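Local coordinates for protein predicted DNA-binding transcriptional regulator (Aliivibrio fischeri ES114, PDB 7DWN) that probably binds cis-regulatory DNA as a LysR-family transcription factor, joining a helix-turn-helix to a regulatory domain of the periplasmic-binding-protein type, at residues 161-166 with 265-270; 97-102 with 145-150; 172-177 with 232-237. One frame throughout, in Å; residues are numbered along the deposited sequence.

Interaction 1 of 3, residues 161-166 with 265-270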
loop_
_atom_site.group_PDB
_atom_site.type_symbol
_atom_site.label_atom_id
_atom_site.label_comp_id
_atom_site.label_asym_id
_atom_site.label_seq_id
_atom_site.Cartn_x
_atom_site.Cartn_y
_atom_site.Cartn_z
ATOM N N SER A 161 -5.551 -29.065 -1.015
ATOM C CA SER A 161 -4.483 -29.563 -1.866
ATOM C C SER A 161 -4.840 -30.938 -2.406
ATOM O O SER A 161 -5.536 -31.721 -1.755
ATOM C CB SER A 161 -3.153 -29.637 -1.107
ATOM O OG SER A 161 -3.271 -30.458 0.042
ATOM N N GLN A 162 -4.351 -31.220 -3.611
ATOM C CA GLN A 162 -4.460 -32.541 -4.221
ATOM C C GLN A 162 -3.118 -32.882 -4.845
ATOM O O GLN A 162 -2.632 -32.146 -5.711
ATOM C CB GLN A 162 -5.568 -32.588 -5.278
ATOM C CG GLN A 162 -5.581 -33.871 -6.104
ATOM C CD GLN A 162 -6.194 -35.044 -5.362
ATOM O OE1 GLN A 162 -6.783 -34.879 -4.294
ATOM N NE2 GLN A 162 -6.063 -36.238 -5.930
ATOM N N LEU A 163 -2.518 -33.982 -4.402
ATOM C CA LEU A 163 -1.272 -34.442 -5.000
ATOM C C LEU A 163 -1.563 -35.019 -6.378
ATOM O O LEU A 163 -2.299 -36.003 -6.506
ATOM C CB LEU A 163 -0.601 -35.478 -4.101
ATOM C CG LEU A 163 0.812 -35.937 -4.476
ATOM C CD1 LEU A 163 1.607 -36.248 -3.222
ATOM C CD2 LEU A 163 0.776 -37.155 -5.389
ATOM N N ILE A 164 -0.996 -34.402 -7.412
ATOM C CA ILE A 164 -1.210 -34.893 -8.767
ATOM C C ILE A 164 -0.292 -36.069 -9.058
ATOM O O ILE A 164 -0.739 -37.124 -9.524
ATOM C CB ILE A 164 -1.010 -33.760 -9.787
ATOM C CG1 ILE A 164 -1.960 -32.601 -9.481
ATOM C CG2 ILE A 164 -1.216 -34.278 -11.202
ATOM C CD1 ILE A 164 -3.400 -33.027 -9.306
ATOM N N ALA A 165 1.001 -35.910 -8.785
ATOM C CA ALA A 165 1.951 -36.967 -9.091
ATOM C C ALA A 165 3.240 -36.777 -8.305
ATOM O O ALA A 165 3.602 -35.660 -7.903
ATOM C CB ALA A 165 2.259 -37.025 -10.592
ATOM N N LYS A 166 3.916 -37.906 -8.094
ATOM C CA LYS A 166 5.253 -37.978 -7.524
ATOM C C LYS A 166 6.214 -38.440 -8.611
ATOM O O LYS A 166 5.998 -39.484 -9.237
ATOM C CB LYS A 166 5.284 -38.938 -6.330
ATOM C CG LYS A 166 6.644 -39.084 -5.658
ATOM C CD LYS A 166 7.395 -40.307 -6.167
ATOM C CE LYS A 166 8.826 -40.335 -5.659
ATOM N NZ LYS A 166 9.633 -41.368 -6.362
ATOM N N PRO A 265 13.277 -37.469 -5.122
ATOM C CA PRO A 265 11.820 -37.385 -5.281
ATOM C C PRO A 265 11.324 -35.948 -5.211
ATOM O O PRO A 265 11.827 -35.132 -4.436
ATOM C CB PRO A 265 11.288 -38.220 -4.111
ATOM C CG PRO A 265 12.355 -38.131 -3.081
ATOM C CD PRO A 265 13.656 -38.090 -3.841
ATOM N N ILE A 266 10.333 -35.643 -6.052
ATOM C CA ILE A 266 9.592 -34.388 -6.004
ATOM C C ILE A 266 8.117 -34.713 -6.198
ATOM O O ILE A 266 7.755 -35.761 -6.734
ATOM C CB ILE A 266 10.060 -33.365 -7.069
ATOM C CG1 ILE A 266 10.026 -33.982 -8.471
ATOM C CG2 ILE A 266 11.448 -32.832 -6.740
ATOM C CD1 ILE A 266 10.378 -32.996 -9.576
ATOM N N GLU A 267 7.258 -33.807 -5.741
ATOM C CA GLU A 267 5.815 -33.974 -5.858
ATOM C C GLU A 267 5.214 -32.679 -6.377
ATOM O O GLU A 267 5.692 -31.595 -6.034
ATOM C CB GLU A 267 5.179 -34.327 -4.507
ATOM C CG GLU A 267 5.766 -35.551 -3.833
ATOM C CD GLU A 267 5.479 -35.582 -2.347
ATOM O OE1 GLU A 267 4.813 -34.646 -1.853
ATOM O OE2 GLU A 267 5.922 -36.536 -1.673
ATOM N N TYR A 268 4.171 -32.774 -7.202
ATOM C CA TYR A 268 3.472 -31.553 -7.579
ATOM C C TYR A 268 1.977 -31.678 -7.318
ATOM O O TYR A 268 1.397 -32.767 -7.376
ATOM C CB TYR A 268 3.746 -31.129 -9.037
ATOM C CG TYR A 268 3.628 -32.197 -10.092
ATOM C CD1 TYR A 268 4.716 -32.993 -10.421
ATOM C CD2 TYR A 268 2.447 -32.375 -10.796
ATOM C CE1 TYR A 268 4.622 -33.957 -11.400
ATOM C CE2 TYR A 268 2.342 -33.338 -11.779
ATOM C CZ TYR A 268 3.433 -34.127 -12.077
ATOM O OH TYR A 268 3.339 -35.090 -13.054
ATOM N N TYR A 269 1.369 -30.530 -7.016
ATOM C CA TYR A 269 0.040 -30.431 -6.440
ATOM C C TYR A 269 -0.826 -29.436 -7.199
ATOM O O TYR A 269 -0.334 -28.496 -7.843
ATOM C CB TYR A 269 0.093 -29.962 -4.985
ATOM C CG TYR A 269 0.636 -30.951 -3.985
ATOM C CD1 TYR A 269 2.003 -31.163 -3.855
ATOM C CD2 TYR A 269 -0.221 -31.651 -3.144
ATOM C CE1 TYR A 269 2.498 -32.060 -2.926
ATOM C CE2 TYR A 269 0.264 -32.550 -2.216
ATOM C CZ TYR A 269 1.622 -32.750 -2.110
ATOM O OH TYR A 269 2.102 -33.643 -1.185
ATOM N N ALA A 270 -2.132 -29.661 -7.087
ATOM C CA ALA A 270 -3.148 -28.652 -7.335
ATOM C C ALA A 270 -3.579 -28.070 -5.994
ATOM O O ALA A 270 -3.846 -28.814 -5.046
ATOM C CB ALA A 270 -4.350 -29.251 -8.067
#
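I164 and A165 both face Y268 where strands 161-166 and 265-270 pair antiparallel, which makes a classic beta bulge. The short strand axes approach to 4.5 Å. The carbonyl O of Y268 takes a hydrogen bond from I164 N at 2.9 Å and a weak one from A165 N, while Y268 N returns a bond to A165 O. Beyond the bulge, Q162 and A270 exchange two backbone bonds.

Packing is closest round the Y268 ring. Its CG stands between the backbone N and the carbonyl carbon (chi1 48°), which carries the ring back over the partner strand. The A165 methyl CB lies 3.5 Å from CZ and also touches the phenol oxygen, A165 O sits over one ring face toward the rim, and I164 CG2 comes obliquely to within 3.7 Å of CE2.

On the other face the looser side is that of L163 and K166, which are exposed, whereas Y269 stays buried. L163 lays CG over the rim of the Y269 ring and reaches the phenol OH with CD1, at 3.3 Å. That OH donates to E267 OE1 at 3.0 Å, on the anti side and 34° out of the carboxylate plane. K166, bent at chi2, sets CG beside E267 CG and I266 O, and CE 3.6 Å from P265 CB.

Two such strands crossing between the lobes are characteristic of this regulatory-domain fold. All hydrogen bonds between the two strands are backbone bonds, and the phenol-carboxylate bond, made within one strand, probably steadies the Y269 ring against which L163 rests.

Interaction 2 of 3, residues 97-102 with 145-150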
loop_
_atom_site.group_PDB
_atom_site.type_symbol
_atom_site.label_atom_id
_atom_site.label_comp_id
_atom_site.label_asym_id
_atom_site.label_seq_id
_atom_site.Cartn_x
_atom_site.Cartn_y
_atom_site.Cartn_z
ATOM N N VAL A 97 -6.116 -20.400 -13.943
ATOM C CA VAL A 97 -5.154 -21.356 -13.414
ATOM C C VAL A 97 -3.779 -20.712 -13.435
ATOM O O VAL A 97 -3.248 -20.402 -14.508
ATOM C CB VAL A 97 -5.150 -22.667 -14.215
ATOM C CG1 VAL A 97 -4.027 -23.570 -13.733
ATOM C CG2 VAL A 97 -6.495 -23.365 -14.091
ATOM N N ALA A 98 -3.208 -20.505 -12.256
ATOM C CA ALA A 98 -1.796 -20.179 -12.145
ATOM C C ALA A 98 -1.008 -21.478 -12.078
ATOM O O ALA A 98 -1.396 -22.417 -11.377
ATOM C CB ALA A 98 -1.528 -19.321 -10.909
ATOM N N ALA A 99 0.088 -21.542 -12.826
ATOM C CA ALA A 99 0.810 -22.799 -12.943
ATOM C C ALA A 99 2.291 -22.539 -13.159
ATOM O O ALA A 99 2.683 -21.532 -13.753
ATOM C CB ALA A 99 0.260 -23.656 -14.090
ATOM N N ALA A 100 3.108 -23.461 -12.659
ATOM C CA ALA A 100 4.511 -23.487 -13.037
ATOM C C ALA A 100 4.626 -23.844 -14.512
ATOM O O ALA A 100 3.861 -24.664 -15.028
ATOM C CB ALA A 100 5.278 -24.491 -12.178
ATOM N N HIS A 101 5.586 -23.212 -15.191
ATOM C CA HIS A 101 5.705 -23.336 -16.643
ATOM C C HIS A 101 5.796 -24.797 -17.076
ATOM O O HIS A 101 5.050 -25.248 -17.955
ATOM C CB HIS A 101 6.928 -22.550 -17.121
ATOM C CG HIS A 101 6.992 -22.355 -18.603
ATOM N ND1 HIS A 101 7.222 -23.391 -19.483
ATOM C CD2 HIS A 101 6.875 -21.239 -19.360
ATOM C CE1 HIS A 101 7.232 -22.923 -20.718
ATOM N NE2 HIS A 101 7.026 -21.620 -20.672
ATOM N N SER A 102 6.706 -25.553 -16.458
ATOM C CA SER A 102 6.859 -26.963 -16.799
ATOM C C SER A 102 5.583 -27.742 -16.507
ATOM O O SER A 102 5.140 -28.554 -17.328
ATOM C CB SER A 102 8.037 -27.560 -16.031
ATOM O OG SER A 102 8.368 -28.851 -16.503
ATOM N N ILE A 145 -7.355 -21.986 -9.382
ATOM C CA ILE A 145 -6.589 -23.194 -9.104
ATOM C C ILE A 145 -5.123 -22.921 -9.404
ATOM O O ILE A 145 -4.791 -22.310 -10.426
ATOM C CB ILE A 145 -7.107 -24.392 -9.930
ATOM C CG1 ILE A 145 -8.562 -24.698 -9.571
ATOM C CG2 ILE A 145 -6.229 -25.618 -9.711
ATOM C CD1 ILE A 145 -9.253 -25.612 -10.554
ATOM N N LEU A 146 -4.247 -23.370 -8.511
ATOM C CA LEU A 146 -2.810 -23.187 -8.643
ATOM C C LEU A 146 -2.155 -24.539 -8.890
ATOM O O LEU A 146 -2.374 -25.483 -8.130
ATOM C CB LEU A 146 -2.233 -22.539 -7.382
ATOM C CG LEU A 146 -0.715 -22.421 -7.273
ATOM C CD1 LEU A 146 -0.171 -21.660 -8.463
ATOM C CD2 LEU A 146 -0.335 -21.729 -5.975
ATOM N N LEU A 147 -1.363 -24.639 -9.950
ATOM C CA LEU A 147 -0.608 -25.856 -10.236
ATOM C C LEU A 147 0.840 -25.577 -9.861
ATOM O O LEU A 147 1.551 -24.872 -10.579
ATOM C CB LEU A 147 -0.747 -26.261 -11.701
ATOM C CG LEU A 147 -1.921 -27.153 -12.112
ATOM C CD1 LEU A 147 -3.262 -26.547 -11.732
ATOM C CD2 LEU A 147 -1.865 -27.421 -13.605
ATOM N N ALA A 148 1.284 -26.115 -8.726
ATOM C CA ALA A 148 2.615 -25.775 -8.238
ATOM C C ALA A 148 3.253 -27.011 -7.624
ATOM O O ALA A 148 2.665 -28.091 -7.610
ATOM C CB ALA A 148 2.560 -24.612 -7.241
ATOM N N PHE A 149 4.480 -26.858 -7.142
ATOM C CA PHE A 149 5.180 -27.970 -6.525
ATOM C C PHE A 149 4.938 -27.983 -5.018
ATOM O O PHE A 149 4.285 -27.099 -4.458
ATOM C CB PHE A 149 6.675 -27.904 -6.840
ATOM C CG PHE A 149 6.997 -28.126 -8.292
ATOM C CD1 PHE A 149 7.075 -29.410 -8.811
ATOM C CD2 PHE A 149 7.213 -27.053 -9.138
ATOM C CE1 PHE A 149 7.366 -29.617 -10.147
ATOM C CE2 PHE A 149 7.505 -27.253 -10.472
ATOM C CZ PHE A 149 7.582 -28.537 -10.978
ATOM N N ASP A 150 5.468 -29.018 -4.366
ATOM C CA ASP A 150 5.247 -29.246 -2.943
ATOM C C ASP A 150 5.614 -28.015 -2.127
ATOM O O ASP A 150 6.748 -27.535 -2.181
ATOM C CB ASP A 150 6.071 -30.454 -2.485
ATOM C CG ASP A 150 5.748 -30.888 -1.063
ATOM O OD1 ASP A 150 4.675 -30.508 -0.546
ATOM O OD2 ASP A 150 6.570 -31.607 -0.459
#
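L146 packs on A98 across two neighbouring parallel strands, 97-99 and 145-149, whose axes diverge by only 11°. From the backbone, L146 CB starts 4.1 Å from A98 O, and CG stays at nearly the same distance. With CG anti to the backbone N (chi1 173°) and a further turn at chi2, CD1 swings in at the tip, 3.3 Å from A98 O and 3.6 Å from A98 CB. The leucine therefore leans over its partner's peptide, and its side chain also meets I129 and L154 from nearby loops.

The other face of the pair carries V97, A99, I145 and L147. A99 CB meets L147 CB at 3.7 Å, and V97 CG1 and L147 CD1 touch at the same separation. Beneath these contacts the strands are joined by a straight bond from L147 N to A98 O (167° at the hydrogen), another from A100 N to L147 O at 3.0 Å, and a weak one from A98 N to I145 O.

A100 is the N-cap residue of helix 101-114, and its CB approaches F149 CE2 at 3.9 Å. Here, at the ends of parallel strands, S102 N binds a sulfonate oxygen of a MES molecule, probably from the crystallisation liquor, which also lies near F149; the position is consistent with a ligand pocket.

Strand 94-99 runs between strands 123-128 and 145-149, and the latter is flanked on its far side by strand 264-272. L147 and A99 are covered by helix 101-114, and I145 and L147 by helix 279-290, while H101 stacks on H101 of the second subunit.

Interaction 3 of 3, residues 172-177 with 232-237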
loop_
_atom_site.group_PDB
_atom_site.type_symbol
_atom_site.label_atom_id
_atom_site.label_comp_id
_atom_site.label_asym_id
_atom_site.label_seq_id
_atom_site.Cartn_x
_atom_site.Cartn_y
_atom_site.Cartn_z
ATOM N N VAL A 172 21.159 -35.738 -15.353
ATOM C CA VAL A 172 21.310 -36.168 -16.732
ATOM C C VAL A 172 22.422 -35.383 -17.415
ATOM O O VAL A 172 22.754 -34.249 -17.040
ATOM C CB VAL A 172 20.000 -36.027 -17.533
ATOM C CG1 VAL A 172 18.937 -36.957 -16.976
ATOM C CG2 VAL A 172 19.525 -34.585 -17.521
ATOM N N SER A 173 22.986 -36.030 -18.439
ATOM C CA SER A 173 23.998 -35.465 -19.317
ATOM C C SER A 173 23.612 -35.706 -20.768
ATOM O O SER A 173 22.886 -36.650 -21.095
ATOM C CB SER A 173 25.381 -36.084 -19.091
ATOM O OG SER A 173 25.746 -36.056 -17.734
ATOM N N ALA A 174 24.143 -34.855 -21.641
ATOM C CA ALA A 174 24.026 -35.073 -23.074
ATOM C C ALA A 174 24.768 -36.342 -23.479
ATOM O O ALA A 174 25.678 -36.811 -22.789
ATOM C CB ALA A 174 24.580 -33.876 -23.846
ATOM N N CYS A 175 24.375 -36.898 -24.619
ATOM C CA CYS A 175 24.976 -38.118 -25.133
ATOM C C CYS A 175 25.455 -37.904 -26.560
ATOM O O CYS A 175 24.845 -37.158 -27.331
ATOM C CB CYS A 175 23.993 -39.290 -25.089
ATOM S SG CYS A 175 23.924 -40.123 -23.500
ATOM N N ASP A 176 26.551 -38.572 -26.904
ATOM C CA ASP A 176 27.058 -38.511 -28.262
ATOM C C ASP A 176 26.088 -39.202 -29.220
ATOM O O ASP A 176 25.089 -39.806 -28.815
ATOM C CB ASP A 176 28.450 -39.140 -28.347
ATOM C CG ASP A 176 28.502 -40.534 -27.748
ATOM O OD1 ASP A 176 27.805 -41.436 -28.259
ATOM O OD2 ASP A 176 29.260 -40.728 -26.775
ATOM N N GLU A 177 26.395 -39.099 -30.514
ATOM C CA GLU A 177 25.531 -39.695 -31.525
ATOM C C GLU A 177 25.447 -41.209 -31.360
ATOM O O GLU A 177 24.387 -41.807 -31.589
ATOM C CB GLU A 177 26.032 -39.324 -32.922
ATOM C CG GLU A 177 26.407 -37.853 -33.095
ATOM C CD GLU A 177 25.205 -36.924 -33.127
ATOM O OE1 GLU A 177 24.061 -37.406 -32.998
ATOM O OE2 GLU A 177 25.404 -35.702 -33.288
ATOM N N LEU A 232 21.223 -30.319 -23.484
ATOM C CA LEU A 232 21.222 -30.850 -24.843
ATOM C C LEU A 232 22.351 -30.265 -25.682
ATOM O O LEU A 232 22.847 -30.929 -26.600
ATOM C CB LEU A 232 19.870 -30.587 -25.505
ATOM C CG LEU A 232 18.751 -31.551 -25.105
ATOM C CD1 LEU A 232 17.421 -31.110 -25.692
ATOM C CD2 LEU A 232 19.094 -32.964 -25.550
ATOM N N ASN A 233 22.776 -29.036 -25.386
ATOM C CA ASN A 233 23.915 -28.429 -26.063
ATOM C C ASN A 233 25.253 -28.867 -25.473
ATOM O O ASN A 233 26.268 -28.198 -25.707
ATOM C CB ASN A 233 23.799 -26.902 -26.030
ATOM C CG ASN A 233 22.638 -26.390 -26.859
ATOM O OD1 ASN A 233 22.149 -27.077 -27.756
ATOM N ND2 ASN A 233 22.193 -25.172 -26.567
ATOM N N LYS A 234 25.266 -29.965 -24.714
ATOM C CA LYS A 234 26.488 -30.559 -24.167
ATOM C C LYS A 234 27.257 -29.584 -23.278
ATOM O O LYS A 234 28.478 -29.688 -23.139
ATOM C CB LYS A 234 27.396 -31.089 -25.282
ATOM C CG LYS A 234 26.661 -31.814 -26.403
ATOM C CD LYS A 234 27.630 -32.513 -27.348
ATOM C CE LYS A 234 28.750 -31.589 -27.794
ATOM N NZ LYS A 234 29.769 -32.320 -28.599
ATOM N N GLN A 235 26.552 -28.636 -22.658
ATOM C CA GLN A 235 27.214 -27.628 -21.839
ATOM C C GLN A 235 27.471 -28.094 -20.413
ATOM O O GLN A 235 28.364 -27.552 -19.753
ATOM C CB GLN A 235 26.386 -26.341 -21.816
ATOM C CG GLN A 235 26.245 -25.675 -23.174
ATOM C CD GLN A 235 27.585 -25.274 -23.764
ATOM O OE1 GLN A 235 27.832 -25.459 -24.956
ATOM N NE2 GLN A 235 28.459 -24.720 -22.930
ATOM N N GLY A 236 26.718 -29.072 -19.925
ATOM C CA GLY A 236 26.906 -29.551 -18.571
ATOM C C GLY A 236 25.822 -30.543 -18.200
ATOM O O GLY A 236 25.069 -31.016 -19.056
ATOM N N ILE A 237 25.758 -30.847 -16.909
ATOM C CA ILE A 237 24.781 -31.787 -16.380
ATOM C C ILE A 237 23.711 -31.014 -15.630
ATOM O O ILE A 237 23.919 -29.878 -15.194
ATOM C CB ILE A 237 25.419 -32.837 -15.452
ATOM C CG1 ILE A 237 25.976 -32.165 -14.194
ATOM C CG2 ILE A 237 26.503 -33.575 -16.182
ATOM C CD1 ILE A 237 25.873 -33.027 -12.961
#
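A174 points its methyl at K234, and I237 sets its CA and CB against the carbonyl oxygen of V172, so the end of strand 160-174 meets the turn 232-237 at two places. The A174 CB atom lies 3.8 Å from K234 CA and 3.9 Å from K234 CG. Only the root of the lysine is used: CG stands anti to the carbonyl carbon (chi1 -42°), alongside the alanine methyl, and the rest of the chain, bent at chi3, leads away from the methyl.

K234 takes a positive phi (59°) as the C-prime residue of the Schellman motif that ends helix 224-232, so its backbone is already turning where A174 presses on it. Y183 OH is hydrogen-bonded to K234 O.

At the second meeting, I237 CA approaches V172 O at 3.3 Å in a CA-H...O contact, bent to 127° at the hydrogen, and I237 CB lies 3.4 Å from the same V172 O. The S173 hydroxyl makes a weak hydrogen bond to Y183 O; its short approach to I237 CG2 is doubtful.

Beyond I237 the backbone pairs properly, V172 with A238, while I237 itself bonds to strand 191-195. On the other side of the turn, Q235 and N233 pack on Q112 and P109 of the second subunit. With no hydrogen bond between 172-177 and 232-237, their contact rests on apolar packing and one CA-H...O approach, while neighbouring backbone pairs supply the stronger polar ties.

From the N terminus, interaction 2 comes first: 97-102 opens a loop of 42 residues that 145-150 closes in the lobe containing strand 94-99. The chain then enters strand 160-174, which begins interaction 1 and, farther along, interaction 3. The turn at 232-237 closes interaction 3 before 265-270 closes interaction 1, so the shorter loop lies wholly within the longer one and none cross. Interactions 1 and 2 are adjoining: Y269 N probably donates to A148 O, joining strand 264-272 to strand 145-149. Interaction 3 sits about 28 Å from both, centre to centre; strand 160-174 runs from interaction 1 to interaction 3, and strand 264-272 joins interaction 1 to interaction 2.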